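PDB 3PPE: cadherin-5 from Gallus gallus, which mediates calcium-dependent, mainly homophilic adhesion between endothelial cells through extracellular cadherin domains, the first two forming this chain, and plays a role in coupling actin fibres to cell junctions. Local coordinates for residues T44-Q49 with G53-F58; G22-S27 with L71-I76; G111-M116 with I161-A166. All blocks are in the same frame, centred on the assembly; numbering follows the deposited sequence. Where two conformers were deposited one is given.

Overall arrangement
Interactions 1 and 2 belong to the first cadherin domain, interaction 3 to the second. Interaction 1 (44-49 with 53-58) is a hairpin within one sheet, partly buried, with backbone hydrogen bonds and an aromatic, cationic outer face. Interaction 2 (22-27 with 71-76) spans the two sheets and is fully buried: carbon contacts, with a serine hydroxyl bonded outside the two segments. These two touch, because strand 54-57 pairs with strand 19-23. Interaction 3 (111-116 with 161-166) again crosses between sheets, but only one methyl pair is buried; at the surface Met116 meets the Ala166 carbonyl, with a water bridge. Its centre lies about 58 Å from that of interaction 1 and about 63 Å from that of interaction 2.

Interaction 1 of 3, residues T44-Q49 with G53-F58; sequences TIFKVQ and GDIYAF
Phe46 packs on Ile55 and Ala57 at the apolar face of an antiparallel hairpin. Phe46 CB meets Ile55 CG2 at 3.9 Å. The ring lies further along, with Phe46 CE2 3.9 Å from Ala57 CB. Ile45 CG2 covers the centre of one ring face. Val48 and Ile55 sit on this side as a non-hydrogen-bonded pair.

The other face carries Lys47, Gln49 and Tyr56; Phe58, just past the strand, turns its ring to Lys47. The lysine chain is extended beyond CG (chi2 177°) and runs across the Phe58 ring. Its CD lies 4.0 Å from the Phe58 ring centroid, a CH-pi contact. Lys47 NZ adds a cation-pi contact over the same ring. Gln49 CG reaches Tyr56 CD1 at 3.8 Å, crossing at about a right angle. With an alanine at Phe58, the Lys47 chain would probably lose the face it lies on and turn more freely.

Lys47 and Tyr56 exchange two backbone bonds: Lys47 N to Tyr56 O and Tyr56 N to Lys47 O, both 2.9 Å. Phe58 N to Ile45 O closes the far end.

The hairpin forms two strands of a three-stranded sheet. Strand 19-23 pairs with 54-57, and strands 6-10 and 82-95 cover the apolar face.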
ATOM      1  N   THR A  44      -8.008 -15.361   7.604  1.00 17.02           N
ATOM      2  CA  THR A  44      -7.484 -15.325   8.972  1.00 16.95           C
ATOM      3  C   THR A  44      -6.595 -14.080   9.075  1.00 15.44           C
ATOM      4  O   THR A  44      -7.028 -13.030   9.571  1.00 16.08           O
ATOM      5  CB  THR A  44      -6.729 -16.617   9.384  1.00 16.75           C
ATOM      6  OG1 THR A  44      -5.724 -16.945   8.418  1.00 18.53           O
ATOM      7  CG2 THR A  44      -7.675 -17.828   9.544  1.00 18.08           C
ATOM      8  N   ILE A  45      -5.392 -14.146   8.530  1.00 13.88           N
ATOM      9  CA  ILE A  45      -4.539 -12.950   8.506  1.00 13.48           C
ATOM     10  C   ILE A  45      -5.029 -11.916   7.507  1.00 13.19           C
ATOM     11  O   ILE A  45      -5.068 -10.719   7.806  1.00 13.43           O
ATOM     12  CB  ILE A  45      -3.065 -13.327   8.186  1.00 14.08           C
ATOM     13  CG1 ILE A  45      -2.543 -14.238   9.295  1.00 14.23           C
ATOM     14  CG2 ILE A  45      -2.166 -12.036   7.931  1.00 13.38           C
ATOM     15  CD1 ILE A  45      -1.076 -14.800   9.062  1.00 15.11           C
ATOM     16  N   PHE A  46      -5.383 -12.383   6.312  1.00 12.61           N
ATOM     17  CA  PHE A  46      -5.718 -11.493   5.220  1.00 13.03           C
ATOM     18  C   PHE A  46      -7.214 -11.549   5.014  1.00 13.26           C
ATOM     19  O   PHE A  46      -7.780 -12.620   4.834  1.00 13.47           O
ATOM     20  CB  PHE A  46      -4.979 -11.936   3.956  1.00 11.76           C
ATOM     21  CG  PHE A  46      -3.497 -11.886   4.113  1.00 12.38           C
ATOM     22  CD1 PHE A  46      -2.758 -13.052   4.158  1.00 11.50           C
ATOM     23  CD2 PHE A  46      -2.845 -10.661   4.252  1.00 10.88           C
ATOM     24  CE1 PHE A  46      -1.381 -12.999   4.328  1.00 16.67           C
ATOM     25  CE2 PHE A  46      -1.468 -10.601   4.451  1.00 11.81           C
ATOM     26  CZ  PHE A  46      -0.741 -11.785   4.495  1.00 13.26           C
ATOM     27  N   LYS A  47      -7.859 -10.403   5.086  1.00 14.19           N
ATOM     28  CA  LYS A  47      -9.299 -10.372   4.876  1.00 16.28           C
ATOM     29  C   LYS A  47      -9.667  -9.279   3.892  1.00 17.28           C
ATOM     30  O   LYS A  47      -9.088  -8.180   3.911  1.00 15.89           O
ATOM     31  CB  LYS A  47     -10.058 -10.158   6.196  1.00 16.29           C
ATOM     32  CG  LYS A  47      -9.711 -11.146   7.304  1.00 15.37           C
ATOM     33  CD  LYS A  47     -10.453 -10.790   8.585  1.00 18.72           C
ATOM     34  CE  LYS A  47     -10.009 -11.684   9.718  1.00 22.90           C
ATOM     35  NZ  LYS A  47     -10.973 -11.589  10.845  1.00 29.99           N
ATOM     36  N   VAL A  48     -10.663  -9.581   3.066  1.00 19.47           N
ATOM     37  CA  VAL A  48     -11.260  -8.594   2.177  1.00 23.20           C
ATOM     38  C   VAL A  48     -12.109  -7.607   2.967  1.00 25.98           C
ATOM     39  O   VAL A  48     -12.767  -7.957   3.942  1.00 26.76           O
ATOM     40  CB  VAL A  48     -12.136  -9.270   1.069  1.00 23.33           C
ATOM     41  CG1 VAL A  48     -12.907  -8.209   0.267  1.00 24.14           C
ATOM     42  CG2 VAL A  48     -11.276 -10.087   0.130  1.00 20.59           C
ATOM     43  N   GLN A  49     -12.087  -6.351   2.531  1.00 20.00           N
ATOM     44  CA  GLN A  49     -12.799  -5.286   3.226  1.00 20.00           C
ATOM     45  C   GLN A  49     -13.434  -4.313   2.239  1.00 20.00           C
ATOM     46  O   GLN A  49     -12.748  -3.488   1.635  1.00 35.42           O
ATOM     47  CB  GLN A  49     -11.854  -4.539   4.169  1.00 20.00           C
ATOM     48  CG  GLN A  49     -11.292  -5.394   5.292  1.00 20.00           C
ATOM     49  CD  GLN A  49     -12.366  -5.907   6.229  1.00 20.00           C
ATOM     50  OE1 GLN A  49     -13.240  -5.150   6.655  1.00 20.00           O
ATOM     51  NE2 GLN A  49     -12.306  -7.195   6.553  1.00 20.00           N
ATOM     52  N   GLY A  53     -12.563  -4.590  -3.080  1.00 23.63           N
ATOM     53  CA  GLY A  53     -11.562  -5.606  -3.350  1.00 20.72           C
ATOM     54  C   GLY A  53     -10.308  -5.422  -2.520  1.00 18.60           C
ATOM     55  O   GLY A  53      -9.307  -6.106  -2.730  1.00 16.86           O
ATOM     56  N   ASP A  54     -10.363  -4.492  -1.572  1.00 16.80           N
ATOM     57  CA  ASP A  54      -9.211  -4.207  -0.695  1.00 16.44           C
ATOM     58  C   ASP A  54      -8.981  -5.342   0.292  1.00 15.33           C
ATOM     59  O   ASP A  54      -9.939  -5.888   0.858  1.00 15.25           O
ATOM     60  CB  ASP A  54      -9.392  -2.897   0.085  1.00 16.57           C
ATOM     61  CG  ASP A  54      -9.311  -1.670  -0.794  1.00 19.30           C
ATOM     62  OD1 ASP A  54     -10.384  -1.144  -1.074  1.00 23.74           O
ATOM     63  OD2 ASP A  54      -8.214  -1.227  -1.228  1.00 22.09           O
ATOM     64  N   ILE A  55      -7.715  -5.706   0.447  1.00 13.43           N
ATOM     65  CA  ILE A  55      -7.288  -6.760   1.351  1.00 12.57           C
ATOM     66  C   ILE A  55      -6.480  -6.088   2.426  1.00 12.06           C
ATOM     67  O   ILE A  55      -5.676  -5.189   2.142  1.00 11.18           O
ATOM     68  CB  ILE A  55      -6.441  -7.843   0.622  1.00 12.64           C
ATOM     69  CG1 ILE A  55      -7.311  -8.534  -0.436  1.00 13.13           C
ATOM     70  CG2 ILE A  55      -5.856  -8.873   1.638  1.00 11.24           C
ATOM     71  CD1 ILE A  55      -6.601  -9.683  -1.144  1.00 14.19           C
ATOM     72  N   TYR A  56      -6.773  -6.469   3.659  1.00 12.23           N
ATOM     73  CA  TYR A  56      -6.063  -5.980   4.832  1.00 13.19           C
ATOM     74  C   TYR A  56      -5.452  -7.137   5.580  1.00 12.44           C
ATOM     75  O   TYR A  56      -5.966  -8.252   5.501  1.00 12.84           O
ATOM     76  CB  TYR A  56      -7.028  -5.224   5.753  1.00 14.30           C
ATOM     77  CG  TYR A  56      -7.271  -3.799   5.327  1.00 15.18           C
ATOM     78  CD1 TYR A  56      -8.161  -3.503   4.311  1.00 17.48           C
ATOM     79  CD2 TYR A  56      -6.639  -2.745   5.971  1.00 15.93           C
ATOM     80  CE1 TYR A  56      -8.389  -2.191   3.915  1.00 18.34           C
ATOM     81  CE2 TYR A  56      -6.868  -1.433   5.591  1.00 16.19           C
ATOM     82  CZ  TYR A  56      -7.722  -1.164   4.563  1.00 17.88           C
ATOM     83  OH  TYR A  56      -7.951   0.154   4.202  1.00 20.77           O
ATOM     84  N   ALA A  57      -4.366  -6.859   6.299  1.00 11.33           N
ATOM     85  CA  ALA A  57      -3.718  -7.826   7.180  1.00 11.30           C
ATOM     86  C   ALA A  57      -4.109  -7.539   8.626  1.00 11.39           C
ATOM     87  O   ALA A  57      -4.085  -6.385   9.067  1.00 10.37           O
ATOM     88  CB  ALA A  57      -2.153  -7.727   7.041  1.00 11.69           C
ATOM     89  N   PHE A  58      -4.393  -8.609   9.368  1.00 12.53           N
ATOM     90  CA  PHE A  58      -4.933  -8.511  10.736  1.00 14.27           C
ATOM     91  C   PHE A  58      -3.966  -9.024  11.808  1.00 15.34           C
ATOM     92  O   PHE A  58      -4.330  -9.164  12.973  1.00 14.82           O
ATOM     93  CB  PHE A  58      -6.308  -9.194  10.828  1.00 12.38           C
ATOM     94  CG  PHE A  58      -7.395  -8.380  10.206  1.00 14.44           C
ATOM     95  CD1 PHE A  58      -7.508  -8.292   8.822  1.00 13.07           C
ATOM     96  CD2 PHE A  58      -8.279  -7.650  10.989  1.00 12.50           C
ATOM     97  CE1 PHE A  58      -8.493  -7.504   8.236  1.00 15.41           C
ATOM     98  CE2 PHE A  58      -9.271  -6.871  10.396  1.00 15.84           C
ATOM     99  CZ  PHE A  58      -9.375  -6.800   9.022  1.00 14.09           C
TER

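Interaction 2 of 3, residues G22-S27 with L71-I76; sequences GKLTSS and LTAHII
Leu24 on Ala73 and Ser26 on Ile75 form a small side-chain contact between the two sheets of the first cadherin domain. Segment 22-27 starts in strand 19-23 and runs on as a loop. Segment 71-76 lies in strand 68-77 of the facing sheet. No hydrogen bond joins the two.

Leu24 touches with both methyls. Its CD2 lies 3.7 Å from Ala73 CB and its CD1 3.8 Å from the same carbon, so the fork of the leucine straddles the alanine methyl. The small alanine lets the branched end come in close.

Ile75 sends out its longer branch. CG1 is anti to the backbone N (chi1 -171°) and CD1 continues the line (chi2 167°), which carries the methyl to Ser26. Ile75 CD1 is 3.7 Å from Ser26 CB and 3.8 Å from Ser26 OG. The hydroxyl has its polar partners outside the contact, in Glu85 OE2 and Val28 N. Tyr35 OH bonds to Ser26 N.

The second subunit of the dimer comes in beside these residues. Trp4 of that subunit packs on Leu24, and its Trp2 packs on Ala73. This fits the domain-swapped dimer, in which the N-terminal strands are exchanged.

The contact is carbon packing with no hydrogen bond across it: two leucine methyls on an alanine methyl, and an isoleucine methyl on a serine. The buried Ser26 hydroxyl is satisfied by Glu85 and Val28. The chemistry is consistent with a pocket that receives Trp2 and Trp4 of the second subunit in the strand-swapped dimer.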
ATOM      1  N   GLY A  22      -3.390  -4.428  -0.295  1.00 13.56           N
ATOM      2  CA  GLY A  22      -3.500  -4.143  -1.721  1.00 13.80           C
ATOM      3  C   GLY A  22      -4.947  -4.264  -2.160  1.00 14.19           C
ATOM      4  O   GLY A  22      -5.850  -4.335  -1.313  1.00 14.17           O
ATOM      5  N   LYS A  23      -5.189  -4.301  -3.468  1.00 14.13           N
ATOM      6  CA  LYS A  23      -6.574  -4.300  -3.938  1.00 15.21           C
ATOM      7  C   LYS A  23      -6.783  -5.211  -5.113  1.00 14.83           C
ATOM      8  O   LYS A  23      -6.028  -5.174  -6.061  1.00 15.20           O
ATOM      9  CB  LYS A  23      -7.044  -2.858  -4.248  1.00 15.31           C
ATOM     10  CG  LYS A  23      -8.540  -2.727  -4.563  1.00 16.84           C
ATOM     11  CD  LYS A  23      -8.837  -1.408  -5.275  1.00 17.69           C
ATOM     12  CE  LYS A  23     -10.255  -1.394  -5.902  1.00 22.39           C
ATOM     13  NZ  LYS A  23     -10.651  -2.499  -6.909  1.00 22.23           N
ATOM     14  N   LEU A  24      -7.824  -6.032  -5.043  1.00 14.13           N
ATOM     15  CA  LEU A  24      -8.236  -6.845  -6.174  1.00 14.92           C
ATOM     16  C   LEU A  24      -9.104  -6.042  -7.115  1.00 16.02           C
ATOM     17  O   LEU A  24      -9.882  -5.218  -6.657  1.00 15.83           O
ATOM     18  CB  LEU A  24      -9.055  -8.047  -5.677  1.00 13.93           C
ATOM     19  CG  LEU A  24      -8.315  -9.080  -4.806  1.00 13.93           C
ATOM     20  CD1 LEU A  24      -9.370 -10.063  -4.254  1.00 12.94           C
ATOM     21  CD2 LEU A  24      -7.273  -9.789  -5.676  1.00 12.41           C
ATOM     22  N   THR A  25      -8.992  -6.299  -8.419  1.00 17.34           N
ATOM     23  CA  THR A  25      -9.930  -5.711  -9.387  1.00 18.55           C
ATOM     24  C   THR A  25     -10.367  -6.724 -10.445  1.00 18.57           C
ATOM     25  O   THR A  25      -9.543  -7.242 -11.174  1.00 18.95           O
ATOM     26  CB  THR A  25      -9.348  -4.458 -10.091  1.00 19.57           C
ATOM     27  OG1 THR A  25      -8.909  -3.501  -9.118  1.00 18.67           O
ATOM     28  CG2 THR A  25     -10.414  -3.790 -11.003  1.00 19.05           C
ATOM     29  N   SER A  26     -11.670  -6.997 -10.508  1.00 19.96           N
ATOM     30  CA  SER A  26     -12.291  -7.710 -11.633  1.00 20.69           C
ATOM     31  C   SER A  26     -13.084  -6.709 -12.428  1.00 22.62           C
ATOM     32  O   SER A  26     -13.685  -5.820 -11.852  1.00 22.58           O
ATOM     33  CB  SER A  26     -13.282  -8.755 -11.140  1.00 20.53           C
ATOM     34  OG  SER A  26     -14.218  -9.087 -12.166  1.00 19.78           O
ATOM     35  N   SER A  27     -13.082  -6.855 -13.749  1.00 23.87           N
ATOM     36  CA  SER A  27     -13.855  -5.961 -14.620  0.50 25.18           C
ATOM     37  C   SER A  27     -15.353  -6.226 -14.615  1.00 26.82           C
ATOM     38  O   SER A  27     -15.930  -5.417 -15.343  1.00 27.53           O
ATOM     39  CB  SER A  27     -13.278  -6.019 -16.029  0.50 24.45           C
ATOM     40  OG  SER A  27     -13.637  -7.237 -16.652  0.50 22.41           O
ATOM     41  N   LEU A  71      -2.401 -16.960  -2.691  1.00 13.59           N
ATOM     42  CA  LEU A  71      -3.843 -16.921  -2.539  1.00 13.19           C
ATOM     43  C   LEU A  71      -4.542 -16.991  -3.900  1.00 13.13           C
ATOM     44  O   LEU A  71      -3.900 -16.866  -4.942  1.00 12.45           O
ATOM     45  CB  LEU A  71      -4.274 -15.655  -1.780  1.00 13.36           C
ATOM     46  CG  LEU A  71      -4.108 -15.561  -0.248  1.00 12.21           C
ATOM     47  CD1 LEU A  71      -2.639 -15.287   0.159  1.00 12.52           C
ATOM     48  CD2 LEU A  71      -4.947 -14.400   0.213  1.00 12.31           C
ATOM     49  N   THR A  72      -5.863 -17.185  -3.877  1.00 12.32           N
ATOM     50  CA  THR A  72      -6.646 -17.213  -5.103  1.00 11.87           C
ATOM     51  C   THR A  72      -7.856 -16.336  -4.896  1.00 12.18           C
ATOM     52  O   THR A  72      -8.514 -16.417  -3.864  1.00 11.55           O
ATOM     53  CB  THR A  72      -7.079 -18.648  -5.493  1.00 12.35           C
ATOM     54  OG1 THR A  72      -5.905 -19.428  -5.702  1.00 13.07           O
ATOM     55  CG2 THR A  72      -7.879 -18.653  -6.797  1.00 11.41           C
ATOM     56  N   ALA A  73      -8.106 -15.474  -5.877  1.00 12.38           N
ATOM     57  CA  ALA A  73      -9.210 -14.548  -5.826  1.00 12.77           C
ATOM     58  C   ALA A  73     -10.395 -15.050  -6.661  1.00 12.71           C
ATOM     59  O   ALA A  73     -10.212 -15.670  -7.703  1.00 11.69           O
ATOM     60  CB  ALA A  73      -8.737 -13.160  -6.299  1.00 12.16           C
ATOM     61  N   HIS A  74     -11.606 -14.773  -6.187  1.00 12.49           N
ATOM     62  CA  HIS A  74     -12.808 -14.974  -6.988  1.00 13.10           C
ATOM     63  C   HIS A  74     -13.674 -13.719  -7.011  1.00 14.10           C
ATOM     64  O   HIS A  74     -13.328 -12.704  -6.406  1.00 14.70           O
ATOM     65  CB  HIS A  74     -13.615 -16.159  -6.455  1.00 13.35           C
ATOM     66  CG  HIS A  74     -12.771 -17.327  -6.041  1.00 10.46           C
ATOM     67  ND1 HIS A  74     -12.891 -18.573  -6.619  1.00 11.59           N
ATOM     68  CD2 HIS A  74     -11.796 -17.437  -5.107  1.00 13.54           C
ATOM     69  CE1 HIS A  74     -12.026 -19.400  -6.058  1.00 12.16           C
ATOM     70  NE2 HIS A  74     -11.350 -18.736  -5.138  1.00 12.15           N
ATOM     71  N   ILE A  75     -14.800 -13.795  -7.712  1.00 13.76           N
ATOM     72  CA  ILE A  75     -15.849 -12.791  -7.588  1.00 15.34           C
ATOM     73  C   ILE A  75     -17.229 -13.406  -7.796  1.00 15.48           C
ATOM     74  O   ILE A  75     -17.509 -13.985  -8.845  1.00 15.01           O
ATOM     75  CB  ILE A  75     -15.652 -11.642  -8.595  1.00 16.24           C
ATOM     76  CG1 ILE A  75     -16.633 -10.504  -8.305  1.00 19.84           C
ATOM     77  CG2 ILE A  75     -15.821 -12.147 -10.019  1.00 17.95           C
ATOM     78  CD1 ILE A  75     -16.317  -9.221  -9.043  1.00 18.32           C
ATOM     79  N   ILE A  76     -18.087 -13.275  -6.790  1.00 15.88           N
ATOM     80  CA  ILE A  76     -19.251 -14.143  -6.658  1.00 16.75           C
ATOM     81  C   ILE A  76     -20.542 -13.332  -6.611  1.00 17.56           C
ATOM     82  O   ILE A  76     -20.632 -12.333  -5.897  1.00 16.61           O
ATOM     83  CB  ILE A  76     -19.162 -15.021  -5.397  1.00 16.56           C
ATOM     84  CG1 ILE A  76     -17.881 -15.858  -5.418  1.00 15.70           C
ATOM     85  CG2 ILE A  76     -20.387 -15.916  -5.283  1.00 17.91           C
ATOM     86  CD1 ILE A  76     -17.769 -16.771  -6.620  1.00 16.98           C
TER

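Interaction 3 of 3, residues G111-M116 with I161-A166; sequences GSVPEM and IFTARA
Met116 folds back toward Ala166 at one end of the second cadherin domain. Its CB points away from the other segment and stays 4.5 Å from Ala166 O. CG is farther off, 5.1 Å from Ala166 O. There the chain turns. Bends at chi2 (-59°) and chi3 (-62°) bring SD back to 4.3 Å from Ala166 O. The terminal methyl makes the closest approach of the side chain, with Met116 CE 3.8 Å from Ala166 O. The backbone is near as well: Met116 CA lies at the same distance from that oxygen. The side chain thus bends back, and only its methyl lies against the carbonyl oxygen.

A water ties the two backbones together. It donates to Met116 O at 2.6 Å and to Ala166 O at 2.9 Å. Each carbonyl receives a proton from it, and no direct hydrogen bond joins the segments.

Deeper in the domain, Val113 faces Thr163. Their methyls, Val113 CG2 and Thr163 CG2, are 4.1 Å apart, and the side chains cross at a slant. Thr163 turns its hydroxyl away to other partners: OG1 bonds to Arg118 O and to Thr121 N. Val123 of strand 122-129 packs on both Val113 and Thr163.

The contact joins the two sheets of the beta sandwich. Val113 belongs to strand 108-114, which pairs in parallel with strand 194-202. Thr163 ends strand 160-163 of the other sheet.

Its chemistry is split by depth. Inside, one loose methyl pair meets, while the threonine hydroxyl is bonded to the loop leading to strand 122-129. Outside, on exposed residues, two acceptors that could not bond to each other are bridged by water. This implies a light link between the sheets rather than a tight interlock.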
ATOM      1  N   GLY A 111      41.909 -21.867  14.202  1.00 15.45           N
ATOM      2  CA  GLY A 111      42.809 -22.009  13.079  1.00 14.58           C
ATOM      3  C   GLY A 111      44.247 -22.083  13.505  1.00 14.05           C
ATOM      4  O   GLY A 111      44.579 -21.999  14.677  1.00 12.66           O
ATOM      5  N   SER A 112      45.112 -22.229  12.521  1.00 14.37           N
ATOM      6  CA  SER A 112      46.529 -22.261  12.799  1.00 15.15           C
ATOM      7  C   SER A 112      47.287 -21.697  11.610  1.00 14.37           C
ATOM      8  O   SER A 112      46.796 -21.649  10.475  1.00 14.60           O
ATOM      9  CB  SER A 112      47.003 -23.707  13.133  1.00 15.10           C
ATOM     10  OG  SER A 112      47.133 -24.460  11.939  1.00 16.62           O
ATOM     11  N   VAL A 113      48.487 -21.233  11.890  1.00 13.80           N
ATOM     12  CA  VAL A 113      49.340 -20.693  10.848  1.00 13.19           C
ATOM     13  C   VAL A 113      50.790 -20.941  11.312  1.00 13.27           C
ATOM     14  O   VAL A 113      51.044 -20.929  12.526  1.00 14.04           O
ATOM     15  CB  VAL A 113      48.998 -19.206  10.565  1.00 12.24           C
ATOM     16  CG1 VAL A 113      49.380 -18.306  11.748  1.00 10.45           C
ATOM     17  CG2 VAL A 113      49.641 -18.714   9.226  1.00 12.15           C
ATOM     18  N   PRO A 114      51.719 -21.268  10.388  1.00 13.92           N
ATOM     19  CA  PRO A 114      53.126 -21.370  10.787  1.00 13.68           C
ATOM     20  C   PRO A 114      53.661 -20.050  11.248  1.00 15.00           C
ATOM     21  O   PRO A 114      53.288 -19.006  10.676  1.00 14.98           O
ATOM     22  CB  PRO A 114      53.837 -21.783   9.492  1.00 13.79           C
ATOM     23  CG  PRO A 114      52.732 -22.532   8.720  1.00 14.25           C
ATOM     24  CD  PRO A 114      51.515 -21.699   8.987  1.00 14.05           C
ATOM     25  N   GLU A 115      54.527 -20.086  12.272  1.00 15.02           N
ATOM     26  CA  GLU A 115      55.170 -18.900  12.782  1.00 16.43           C
ATOM     27  C   GLU A 115      55.966 -18.248  11.676  1.00 16.33           C
ATOM     28  O   GLU A 115      56.370 -18.919  10.733  1.00 16.18           O
ATOM     29  CB  GLU A 115      56.113 -19.227  13.957  1.00 15.82           C
ATOM     30  CG  GLU A 115      57.231 -20.220  13.600  1.00 17.74           C
ATOM     31  CD  GLU A 115      58.332 -20.240  14.667  1.00 20.59           C
ATOM     32  OE1 GLU A 115      59.249 -21.112  14.578  1.00 25.38           O
ATOM     33  OE2 GLU A 115      58.268 -19.366  15.574  1.00 20.68           O
ATOM     34  N   MET A 116      56.186 -16.942  11.800  1.00 16.06           N
ATOM     35  CA  MET A 116      57.019 -16.206  10.862  1.00 17.36           C
ATOM     36  C   MET A 116      56.533 -16.270   9.402  1.00 16.65           C
ATOM     37  O   MET A 116      57.311 -16.046   8.497  1.00 17.30           O
ATOM     38  CB  MET A 116      58.508 -16.652  10.985  1.00 17.91           C
ATOM     39  CG  MET A 116      59.083 -16.630  12.438  1.00 20.12           C
ATOM     40  SD  MET A 116      58.999 -14.983  13.181  1.00 28.21           S
ATOM     41  CE  MET A 116      60.042 -14.067  12.054  1.00 23.31           C
ATOM     42  N   ILE A 161      40.602 -14.309   7.808  1.00  8.96           N
ATOM     43  CA  ILE A 161      41.594 -13.775   8.754  0.50  9.74           C
ATOM     44  C   ILE A 161      42.994 -14.007   8.192  1.00  9.77           C
ATOM     45  O   ILE A 161      43.300 -15.088   7.691  1.00  9.66           O
ATOM     46  CB  ILE A 161      41.408 -14.405  10.164  0.50  9.57           C
ATOM     47  CG1 ILE A 161      39.974 -14.135  10.658  0.50  9.10           C
ATOM     48  CG2 ILE A 161      42.455 -13.890  11.189  0.50  9.12           C
ATOM     49  CD1 ILE A 161      39.682 -14.692  12.020  0.50  8.32           C
ATOM     50  N   PHE A 162      43.828 -12.970   8.272  1.00 10.40           N
ATOM     51  CA  PHE A 162      45.185 -12.950   7.721  1.00 10.32           C
ATOM     52  C   PHE A 162      46.147 -12.475   8.793  1.00 10.93           C
ATOM     53  O   PHE A 162      45.749 -11.701   9.667  1.00 11.04           O
ATOM     54  CB  PHE A 162      45.274 -11.947   6.566  1.00  9.17           C
ATOM     55  CG  PHE A 162      44.358 -12.237   5.415  1.00  9.32           C
ATOM     56  CD1 PHE A 162      43.059 -11.700   5.374  1.00  8.70           C
ATOM     57  CD2 PHE A 162      44.809 -12.978   4.330  1.00 10.81           C
ATOM     58  CE1 PHE A 162      42.212 -11.981   4.284  1.00  8.65           C
ATOM     59  CE2 PHE A 162      43.979 -13.244   3.217  1.00 10.99           C
ATOM     60  CZ  PHE A 162      42.681 -12.747   3.198  1.00 10.39           C
ATOM     61  N   THR A 163      47.425 -12.888   8.695  1.00 11.58           N
ATOM     62  CA  THR A 163      48.466 -12.348   9.580  1.00 11.21           C
ATOM     63  C   THR A 163      48.616 -10.854   9.268  1.00 11.64           C
ATOM     64  O   THR A 163      48.607 -10.459   8.100  1.00 11.32           O
ATOM     65  CB  THR A 163      49.851 -13.076   9.399  1.00 11.62           C
ATOM     66  OG1 THR A 163      50.271 -12.916   8.048  1.00 10.30           O
ATOM     67  CG2 THR A 163      49.746 -14.604   9.738  1.00  7.87           C
ATOM     68  N   ALA A 164      48.737 -10.049  10.330  1.00 12.39           N
ATOM     69  CA  ALA A 164      48.894  -8.592  10.255  1.00 13.18           C
ATOM     70  C   ALA A 164      50.344  -8.153  10.413  1.00 13.38           C
ATOM     71  O   ALA A 164      50.646  -6.979  10.245  1.00 13.74           O
ATOM     72  CB  ALA A 164      48.040  -7.881  11.320  1.00 13.45           C
ATOM     73  N   ARG A 165      51.225  -9.103  10.678  1.00 13.36           N
ATOM     74  CA  ARG A 165      52.658  -8.851  10.933  1.00 14.00           C
ATOM     75  C   ARG A 165      53.395 -10.027  10.343  1.00 14.26           C
ATOM     76  O   ARG A 165      52.847 -11.127  10.321  1.00 13.19           O
ATOM     77  CB  ARG A 165      52.954  -8.823  12.452  1.00 12.36           C
ATOM     78  CG  ARG A 165      52.294  -7.654  13.241  1.00 15.02           C
ATOM     79  CD  ARG A 165      52.691  -7.658  14.722  1.00 15.43           C
ATOM     80  NE  ARG A 165      54.125  -7.377  14.858  1.00 16.04           N
ATOM     81  CZ  ARG A 165      54.661  -6.173  15.015  1.00 15.67           C
ATOM     82  NH1 ARG A 165      53.890  -5.072  15.042  1.00 12.63           N
ATOM     83  NH2 ARG A 165      55.997  -6.074  15.107  1.00 16.22           N
ATOM     84  N   ALA A 166      54.652  -9.823   9.941  1.00 14.95           N
ATOM     85  CA  ALA A 166      55.487 -10.920   9.415  1.00 16.76           C
ATOM     86  C   ALA A 166      56.373 -11.552  10.479  1.00 18.75           C
ATOM     87  O   ALA A 166      57.070 -12.500  10.181  1.00 19.69           O
ATOM     88  CB  ALA A 166      56.363 -10.430   8.266  1.00 16.81           C
TER
HETATM   89  O   HOH W   1      58.266 -13.706   7.841  1.00 30.95           O